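Long-range contact in glutathione S-transferase (Acinetobacter baumannii, PDB 4MP4), which probably conjugates glutathione to electrophilic substrates, as a bacterial member of the glutathione S-transferase family: residues V166-I178 and E186-R198. Numbering follows the deposited sequence.
Sequences VDAELALMLQRLI and ERLKNYALQQWQR
Ala171 and Ala192 face each other where segments 166-178 and 186-196 cross at -121°, and their small side chains let the CA atoms come within 4.6 Å. Here the packing is tight: Ala171 CB lies 3.5 Å from Gln195 CB, and Ala192 CB meets Ile178 CD1 at 3.7 Å. Trp196 belongs to this close packing, laying one face against the bent chain of Gln175. Gln175 CG makes a CH-pi contact 4.0 Å from the centroid of the six-membered ring, and NE2 lies over the same face, 3.6 Å from Trp196 CG; the amide stands almost perpendicular to the indole, and its OE1 bonds to Gln179. To one side of this centre the buried Tyr191 ring carries the polar link of the interface. The trans chi1 of Tyr191 (171°) brings its hydroxyl to Asp167, where OH donates to OD1 at 2.5 Å. OD1 meets the ring at its edge, with the carboxylate plane turned 58° from the ring plane, while Gln195 CG lies over one face, toward the rim. Backbone amides of Leu159 and Ser164 hold OD1 and OD2 of Asp167, fixing the acceptor in place. Toward the surface the contact is looser: between the partly exposed Lys189 and Ile178, whose side chains cross obliquely, CG of the lysine stays 4.1 Å from Ile178 CG1. Within the all-helical C-terminal domain, helix 135-151 packs on Leu170 and Leu174, Ile124 of helix 122-125 touches Leu172 and Trp196, and helix 95-110 covers Val166 and Met173.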
ATOM      1  N   VAL A 166      10.617   1.013   8.903  1.00 10.08           N
ATOM      2  CA  VAL A 166       9.304   0.870   9.506  1.00 18.88           C
ATOM      3  C   VAL A 166       9.312   1.454  10.924  1.00 18.76           C
ATOM      4  O   VAL A 166       8.259   1.859  11.449  1.00 12.08           O
ATOM      5  CB  VAL A 166       8.794  -0.607   9.486  1.00 10.53           C
ATOM      6  CG1 VAL A 166       7.366  -0.683   9.990  1.00 10.71           C
ATOM      7  CG2 VAL A 166       8.845  -1.172   8.089  1.00 10.26           C
ATOM      8  N   ASP A 167      10.495   1.523  11.543  1.00 13.33           N
ATOM      9  CA  ASP A 167      10.581   2.201  12.839  1.00 17.08           C
ATOM     10  C   ASP A 167      10.196   3.668  12.666  1.00 20.07           C
ATOM     11  O   ASP A 167       9.434   4.233  13.476  1.00 15.58           O
ATOM     12  CB  ASP A 167      11.964   2.074  13.492  1.00 14.70           C
ATOM     13  CG  ASP A 167      12.278   0.641  13.944  1.00 24.09           C
ATOM     14  OD1 ASP A 167      11.623   0.147  14.913  1.00 16.09           O
ATOM     15  OD2 ASP A 167      13.193   0.019  13.329  1.00 20.85           O
ATOM     16  N   ALA A 168      10.684   4.268  11.584  1.00 11.74           N
ATOM     17  CA  ALA A 168      10.427   5.679  11.334  1.00 10.86           C
ATOM     18  C   ALA A 168       8.938   5.899  11.009  1.00 14.68           C
ATOM     19  O   ALA A 168       8.351   6.924  11.390  1.00 18.91           O
ATOM     20  CB  ALA A 168      11.335   6.209  10.221  1.00  9.06           C
ATOM     21  N   GLU A 169       8.330   4.922  10.340  1.00 11.77           N
ATOM     22  CA  GLU A 169       6.929   5.027   9.932  1.00 10.98           C
ATOM     23  C   GLU A 169       5.992   4.868  11.134  1.00 14.13           C
ATOM     24  O   GLU A 169       4.982   5.566  11.239  1.00 14.66           O
ATOM     25  CB  GLU A 169       6.585   3.992   8.854  1.00  7.95           C
ATOM     26  CG  GLU A 169       7.373   4.123   7.557  1.00 29.26           C
ATOM     27  CD  GLU A 169       7.262   2.871   6.662  1.00 28.22           C
ATOM     28  OE1 GLU A 169       6.791   1.831   7.155  1.00 22.67           O
ATOM     29  OE2 GLU A 169       7.644   2.922   5.475  1.00 20.47           O
ATOM     30  N   LEU A 170       6.331   3.942  12.033  1.00 16.64           N
ATOM     31  CA  LEU A 170       5.524   3.690  13.218  1.00 11.36           C
ATOM     32  C   LEU A 170       5.620   4.868  14.178  1.00  9.53           C
ATOM     33  O   LEU A 170       4.607   5.333  14.697  1.00 21.31           O
ATOM     34  CB  LEU A 170       5.970   2.400  13.922  1.00 11.41           C
ATOM     35  CG  LEU A 170       5.210   2.018  15.202  1.00 16.07           C
ATOM     36  CD1 LEU A 170       3.735   1.706  14.917  1.00 12.97           C
ATOM     37  CD2 LEU A 170       5.865   0.831  15.881  1.00 20.49           C
ATOM     38  N   ALA A 171       6.836   5.349  14.409  1.00  9.77           N
ATOM     39  CA  ALA A 171       7.034   6.517  15.263  1.00 14.28           C
ATOM     40  C   ALA A 171       6.203   7.708  14.796  1.00 13.01           C
ATOM     41  O   ALA A 171       5.564   8.364  15.610  1.00 16.49           O
ATOM     42  CB  ALA A 171       8.507   6.901  15.357  1.00 10.36           C
ATOM     43  N   LEU A 172       6.216   7.990  13.494  1.00 15.02           N
ATOM     44  CA  LEU A 172       5.454   9.129  12.991  1.00 15.84           C
ATOM     45  C   LEU A 172       3.973   8.924  13.305  1.00 13.82           C
ATOM     46  O   LEU A 172       3.289   9.846  13.745  1.00 15.44           O
ATOM     47  CB  LEU A 172       5.696   9.381  11.496  1.00  7.01           C
ATOM     48  CG  LEU A 172       4.873  10.554  10.941  1.00 22.29           C
ATOM     49  CD1 LEU A 172       5.643  11.293   9.839  1.00 12.06           C
ATOM     50  CD2 LEU A 172       3.429  10.124  10.460  1.00  7.35           C
ATOM     51  N   MET A 173       3.493   7.706  13.089  1.00 20.20           N
ATOM     52  CA  MET A 173       2.107   7.355  13.389  1.00 15.50           C
ATOM     53  C   MET A 173       1.800   7.606  14.846  1.00 18.81           C
ATOM     54  O   MET A 173       0.782   8.219  15.164  1.00 19.85           O
ATOM     55  CB  MET A 173       1.821   5.893  13.042  1.00 15.04           C
ATOM     56  CG  MET A 173       0.349   5.546  13.052  1.00 16.55           C
ATOM     57  SD  MET A 173      -0.688   6.479  11.879  1.00 17.69           S
ATOM     58  CE  MET A 173      -0.485   5.567  10.359  1.00  8.59           C
ATOM     59  N   LEU A 174       2.679   7.147  15.730  1.00  9.11           N
ATOM     60  CA  LEU A 174       2.478   7.359  17.163  1.00 14.28           C
ATOM     61  C   LEU A 174       2.541   8.848  17.538  1.00 19.33           C
ATOM     62  O   LEU A 174       1.823   9.305  18.429  1.00 16.32           O
ATOM     63  CB  LEU A 174       3.488   6.547  17.979  1.00 17.24           C
ATOM     64  CG  LEU A 174       3.298   5.030  18.039  1.00 15.83           C
ATOM     65  CD1 LEU A 174       4.556   4.355  18.570  1.00 12.73           C
ATOM     66  CD2 LEU A 174       2.131   4.708  18.932  1.00 13.83           C
ATOM     67  N   GLN A 175       3.385   9.595  16.829  1.00 19.98           N
ATOM     68  CA  GLN A 175       3.585  11.008  17.082  1.00 19.12           C
ATOM     69  C   GLN A 175       2.327  11.817  16.801  1.00 21.56           C
ATOM     70  O   GLN A 175       2.115  12.866  17.410  1.00 23.76           O
ATOM     71  CB  GLN A 175       4.772  11.545  16.273  1.00 23.03           C
ATOM     72  CG  GLN A 175       6.153  11.304  16.934  1.00 22.67           C
ATOM     73  CD  GLN A 175       6.404  12.200  18.152  1.00 20.29           C
ATOM     74  OE1 GLN A 175       5.574  12.295  19.054  1.00 26.43           O
ATOM     75  NE2 GLN A 175       7.547  12.865  18.169  1.00 18.36           N
ATOM     76  N   ARG A 176       1.490  11.320  15.895  1.00 17.94           N
ATOM     77  CA  ARG A 176       0.210  11.952  15.596  1.00 18.43           C
ATOM     78  C   ARG A 176      -0.613  12.035  16.869  1.00 16.57           C
ATOM     79  O   ARG A 176      -1.376  12.971  17.078  1.00 19.44           O
ATOM     80  CB  ARG A 176      -0.572  11.158  14.528  1.00 15.31           C
ATOM     81  CG  ARG A 176       0.176  10.973  13.235  1.00  7.30           C
ATOM     82  CD  ARG A 176      -0.539  10.031  12.256  1.00 17.33           C
ATOM     83  NE  ARG A 176      -1.292  10.844  11.320  1.00 28.50           N
ATOM     84  CZ  ARG A 176      -1.060  10.913  10.022  1.00 22.22           C
ATOM     85  NH1 ARG A 176      -0.129  10.163   9.472  1.00 17.05           N
ATOM     86  NH2 ARG A 176      -1.796  11.717   9.277  1.00 29.18           N
ATOM     87  N   LEU A 177      -0.432  11.052  17.734  1.00 16.62           N
ATOM     88  CA  LEU A 177      -1.171  10.988  18.980  1.00 14.41           C
ATOM     89  C   LEU A 177      -0.429  11.720  20.094  1.00 21.85           C
ATOM     90  O   LEU A 177      -1.004  12.523  20.835  1.00 27.04           O
ATOM     91  CB  LEU A 177      -1.367   9.528  19.360  1.00 15.07           C
ATOM     92  CG  LEU A 177      -2.407   8.776  18.541  1.00 19.14           C
ATOM     93  CD1 LEU A 177      -2.294   7.280  18.800  1.00 22.09           C
ATOM     94  CD2 LEU A 177      -3.804   9.290  18.905  1.00 20.08           C
ATOM     95  N   ILE A 178       0.858  11.433  20.205  1.00 19.67           N
ATOM     96  CA  ILE A 178       1.679  11.991  21.267  1.00 17.30           C
ATOM     97  C   ILE A 178       1.720  13.519  21.212  1.00 17.25           C
ATOM     98  O   ILE A 178       1.440  14.198  22.204  1.00 12.71           O
ATOM     99  CB  ILE A 178       3.102  11.417  21.203  1.00 14.92           C
ATOM    100  CG1 ILE A 178       3.058   9.903  21.478  1.00 22.20           C
ATOM    101  CG2 ILE A 178       4.002  12.126  22.192  1.00 17.56           C
ATOM    102  CD1 ILE A 178       4.253   9.142  20.980  1.00 12.57           C
ATOM    103  N   GLU A 186       3.565   4.985  28.382  1.00 26.19           N
ATOM    104  CA  GLU A 186       4.948   5.400  28.604  1.00 27.69           C
ATOM    105  C   GLU A 186       5.941   4.640  27.728  1.00 30.80           C
ATOM    106  O   GLU A 186       6.896   5.216  27.201  1.00 37.07           O
ATOM    107  CB  GLU A 186       5.338   5.245  30.079  1.00 32.43           C
ATOM    108  CG  GLU A 186       4.761   6.318  31.007  1.00 52.33           C
ATOM    109  CD  GLU A 186       5.176   7.738  30.614  1.00 60.23           C
ATOM    110  OE1 GLU A 186       6.324   7.913  30.137  1.00 62.39           O
ATOM    111  OE2 GLU A 186       4.348   8.672  30.769  1.00 55.39           O
ATOM    112  N   ARG A 187       5.704   3.346  27.569  1.00 25.16           N
ATOM    113  CA  ARG A 187       6.597   2.484  26.799  1.00 27.45           C
ATOM    114  C   ARG A 187       6.659   2.916  25.333  1.00 30.58           C
ATOM    115  O   ARG A 187       7.730   2.906  24.723  1.00 35.52           O
ATOM    116  CB  ARG A 187       6.150   1.023  26.921  1.00 24.96           C
ATOM    117  CG  ARG A 187       6.608   0.125  25.802  1.00 50.95           C
ATOM    118  CD  ARG A 187       7.987  -0.376  26.067  1.00 54.98           C
ATOM    119  NE  ARG A 187       8.504  -1.156  24.948  1.00 58.55           N
ATOM    120  CZ  ARG A 187       9.286  -0.662  23.996  1.00 55.10           C
ATOM    121  NH1 ARG A 187       9.636   0.622  24.023  1.00 49.57           N
ATOM    122  NH2 ARG A 187       9.720  -1.449  23.019  1.00 55.18           N
ATOM    123  N   LEU A 188       5.512   3.318  24.785  1.00 25.84           N
ATOM    124  CA  LEU A 188       5.430   3.731  23.387  1.00 20.78           C
ATOM    125  C   LEU A 188       5.920   5.157  23.139  1.00 19.75           C
ATOM    126  O   LEU A 188       6.388   5.463  22.042  1.00 20.17           O
ATOM    127  CB  LEU A 188       4.017   3.546  22.840  1.00 17.29           C
ATOM    128  CG  LEU A 188       3.591   2.082  22.743  1.00 21.65           C
ATOM    129  CD1 LEU A 188       2.142   1.968  22.312  1.00 17.48           C
ATOM    130  CD2 LEU A 188       4.525   1.331  21.785  1.00 20.68           C
ATOM    131  N   LYS A 189       5.819   6.027  24.143  1.00 19.33           N
ATOM    132  CA  LYS A 189       6.411   7.361  24.028  1.00 17.17           C
ATOM    133  C   LYS A 189       7.928   7.241  23.965  1.00 17.82           C
ATOM    134  O   LYS A 189       8.574   7.834  23.102  1.00 32.49           O
ATOM    135  CB  LYS A 189       6.014   8.255  25.199  1.00 17.94           C
ATOM    136  CG  LYS A 189       4.588   8.777  25.106  1.00 20.55           C
ATOM    137  CD  LYS A 189       4.250   9.632  26.305  1.00 26.19           C
ATOM    138  CE  LYS A 189       2.789  10.018  26.340  1.00 39.65           C
ATOM    139  NZ  LYS A 189       2.475  10.749  27.606  1.00 47.94           N
ATOM    140  N   ASN A 190       8.490   6.459  24.876  1.00 19.59           N
ATOM    141  CA  ASN A 190       9.925   6.197  24.873  1.00 34.46           C
ATOM    142  C   ASN A 190      10.420   5.683  23.518  1.00 30.47           C
ATOM    143  O   ASN A 190      11.411   6.190  22.994  1.00 23.97           O
ATOM    144  CB  ASN A 190      10.309   5.225  25.997  1.00 35.27           C
ATOM    145  CG  ASN A 190      10.222   5.864  27.373  1.00 50.09           C
ATOM    146  OD1 ASN A 190      10.354   7.086  27.522  1.00 47.32           O
ATOM    147  ND2 ASN A 190      10.003   5.038  28.393  1.00 58.75           N
ATOM    148  N   TYR A 191       9.717   4.693  22.957  1.00 25.05           N
ATOM    149  CA  TYR A 191      10.033   4.169  21.631  1.00 20.88           C
ATOM    150  C   TYR A 191       9.979   5.258  20.573  1.00 17.29           C
ATOM    151  O   TYR A 191      10.916   5.440  19.800  1.00 17.96           O
ATOM    152  CB  TYR A 191       9.057   3.058  21.224  1.00 28.16           C
ATOM    153  CG  TYR A 191       9.226   2.635  19.773  1.00 22.53           C
ATOM    154  CD1 TYR A 191      10.321   1.872  19.375  1.00 22.44           C
ATOM    155  CD2 TYR A 191       8.295   3.001  18.807  1.00 16.40           C
ATOM    156  CE1 TYR A 191      10.487   1.490  18.061  1.00 22.20           C
ATOM    157  CE2 TYR A 191       8.442   2.616  17.489  1.00 23.69           C
ATOM    158  CZ  TYR A 191       9.548   1.865  17.113  1.00 24.80           C
ATOM    159  OH  TYR A 191       9.723   1.486  15.795  1.00 19.36           O
ATOM    160  N   ALA A 192       8.867   5.978  20.541  1.00 18.86           N
ATOM    161  CA  ALA A 192       8.671   7.006  19.530  1.00 20.09           C
ATOM    162  C   ALA A 192       9.698   8.134  19.658  1.00 18.11           C
ATOM    163  O   ALA A 192      10.265   8.554  18.667  1.00 18.27           O
ATOM    164  CB  ALA A 192       7.263   7.550  19.614  1.00 21.17           C
ATOM    165  N   LEU A 193       9.949   8.605  20.884  1.00 20.53           N
ATOM    166  CA  LEU A 193      10.881   9.713  21.094  1.00 20.36           C
ATOM    167  C   LEU A 193      12.274   9.343  20.630  1.00 24.39           C
ATOM    168  O   LEU A 193      12.955  10.120  19.972  1.00 34.10           O
ATOM    169  CB  LEU A 193      10.926  10.146  22.568  1.00 26.23           C
ATOM    170  CG  LEU A 193      12.199  10.934  22.956  1.00 34.02           C
ATOM    171  CD1 LEU A 193      12.262  12.342  22.322  1.00 27.73           C
ATOM    172  CD2 LEU A 193      12.407  11.009  24.479  1.00 39.46           C
ATOM    173  N   GLN A 194      12.691   8.142  20.984  1.00 22.69           N
ATOM    174  CA  GLN A 194      13.985   7.660  20.568  1.00 23.52           C
ATOM    175  C   GLN A 194      14.050   7.559  19.048  1.00 27.63           C
ATOM    176  O   GLN A 194      15.041   7.953  18.433  1.00 36.92           O
ATOM    177  CB  GLN A 194      14.290   6.316  21.221  1.00 23.96           C
ATOM    178  CG  GLN A 194      15.456   5.619  20.571  1.00 39.93           C
ATOM    179  CD  GLN A 194      15.887   4.364  21.300  1.00 51.80           C
ATOM    180  OE1 GLN A 194      16.785   3.659  20.843  1.00 57.99           O
ATOM    181  NE2 GLN A 194      15.257   4.081  22.440  1.00 50.80           N
ATOM    182  N   GLN A 195      12.994   7.044  18.433  1.00 21.02           N
ATOM    183  CA  GLN A 195      12.979   6.967  16.981  1.00 19.47           C
ATOM    184  C   GLN A 195      13.104   8.348  16.339  1.00 22.01           C
ATOM    185  O   GLN A 195      13.739   8.501  15.300  1.00 21.44           O
ATOM    186  CB  GLN A 195      11.738   6.222  16.475  1.00 14.89           C
ATOM    187  CG  GLN A 195      11.737   4.732  16.867  1.00 21.31           C
ATOM    188  CD  GLN A 195      13.055   4.027  16.523  1.00 21.93           C
ATOM    189  OE1 GLN A 195      13.678   4.327  15.508  1.00 17.01           O
ATOM    190  NE2 GLN A 195      13.476   3.090  17.368  1.00 25.06           N
ATOM    191  N   TRP A 196      12.510   9.348  16.985  1.00 21.33           N
ATOM    192  CA  TRP A 196      12.504  10.721  16.482  1.00 21.50           C
ATOM    193  C   TRP A 196      13.898  11.355  16.534  1.00 20.21           C
ATOM    194  O   TRP A 196      14.173  12.314  15.814  1.00 20.08           O
ATOM    195  CB  TRP A 196      11.493  11.566  17.281  1.00 11.99           C
ATOM    196  CG  TRP A 196      10.693  12.506  16.447  1.00 23.14           C
ATOM    197  CD1 TRP A 196      10.642  13.869  16.562  1.00 19.94           C
ATOM    198  CD2 TRP A 196       9.828  12.161  15.353  1.00 17.12           C
ATOM    199  NE1 TRP A 196       9.796  14.392  15.606  1.00 22.94           N
ATOM    200  CE2 TRP A 196       9.278  13.360  14.849  1.00 15.97           C
ATOM    201  CE3 TRP A 196       9.461  10.950  14.742  1.00 16.54           C
ATOM    202  CZ2 TRP A 196       8.385  13.394  13.778  1.00 12.98           C
ATOM    203  CZ3 TRP A 196       8.562  10.982  13.668  1.00 15.57           C
ATOM    204  CH2 TRP A 196       8.048  12.193  13.194  1.00  8.80           C
ATOM    205  N   GLN A 197      14.769  10.816  17.386  1.00 21.35           N
ATOM    206  CA  GLN A 197      16.113  11.366  17.580  1.00 24.30           C
ATOM    207  C   GLN A 197      17.112  10.725  16.640  1.00 21.77           C
ATOM    208  O   GLN A 197      18.277  11.087  16.630  1.00 28.57           O
ATOM    209  CB  GLN A 197      16.581  11.187  19.032  1.00 26.67           C
ATOM    210  CG  GLN A 197      15.752  11.967  20.033  1.00 38.62           C
ATOM    211  CD  GLN A 197      15.887  13.473  19.860  1.00 54.12           C
ATOM    212  OE1 GLN A 197      16.975  13.982  19.550  1.00 59.98           O
ATOM    213  NE2 GLN A 197      14.783  14.200  20.065  1.00 51.87           N
ATOM    214  N   ARG A 198      16.649   9.756  15.861  1.00 25.74           N
ATOM    215  CA  ARG A 198      17.444   9.201  14.774  1.00 27.69           C
ATOM    216  C   ARG A 198      17.889  10.378  13.894  1.00 27.00           C
ATOM    217  O   ARG A 198      17.079  11.245  13.581  1.00 29.58           O
ATOM    218  CB  ARG A 198      16.583   8.213  13.982  1.00 29.28           C
ATOM    219  CG  ARG A 198      17.285   7.462  12.875  1.00 29.02           C
ATOM    220  CD  ARG A 198      17.711   6.089  13.344  1.00 26.09           C
ATOM    221  NE  ARG A 198      18.390   5.367  12.278  1.00 36.49           N
ATOM    222  CZ  ARG A 198      19.149   4.293  12.468  1.00 34.99           C
ATOM    223  NH1 ARG A 198      19.321   3.804  13.690  1.00 24.98           N
ATOM    224  NH2 ARG A 198      19.731   3.705  11.430  1.00 29.91           N
TER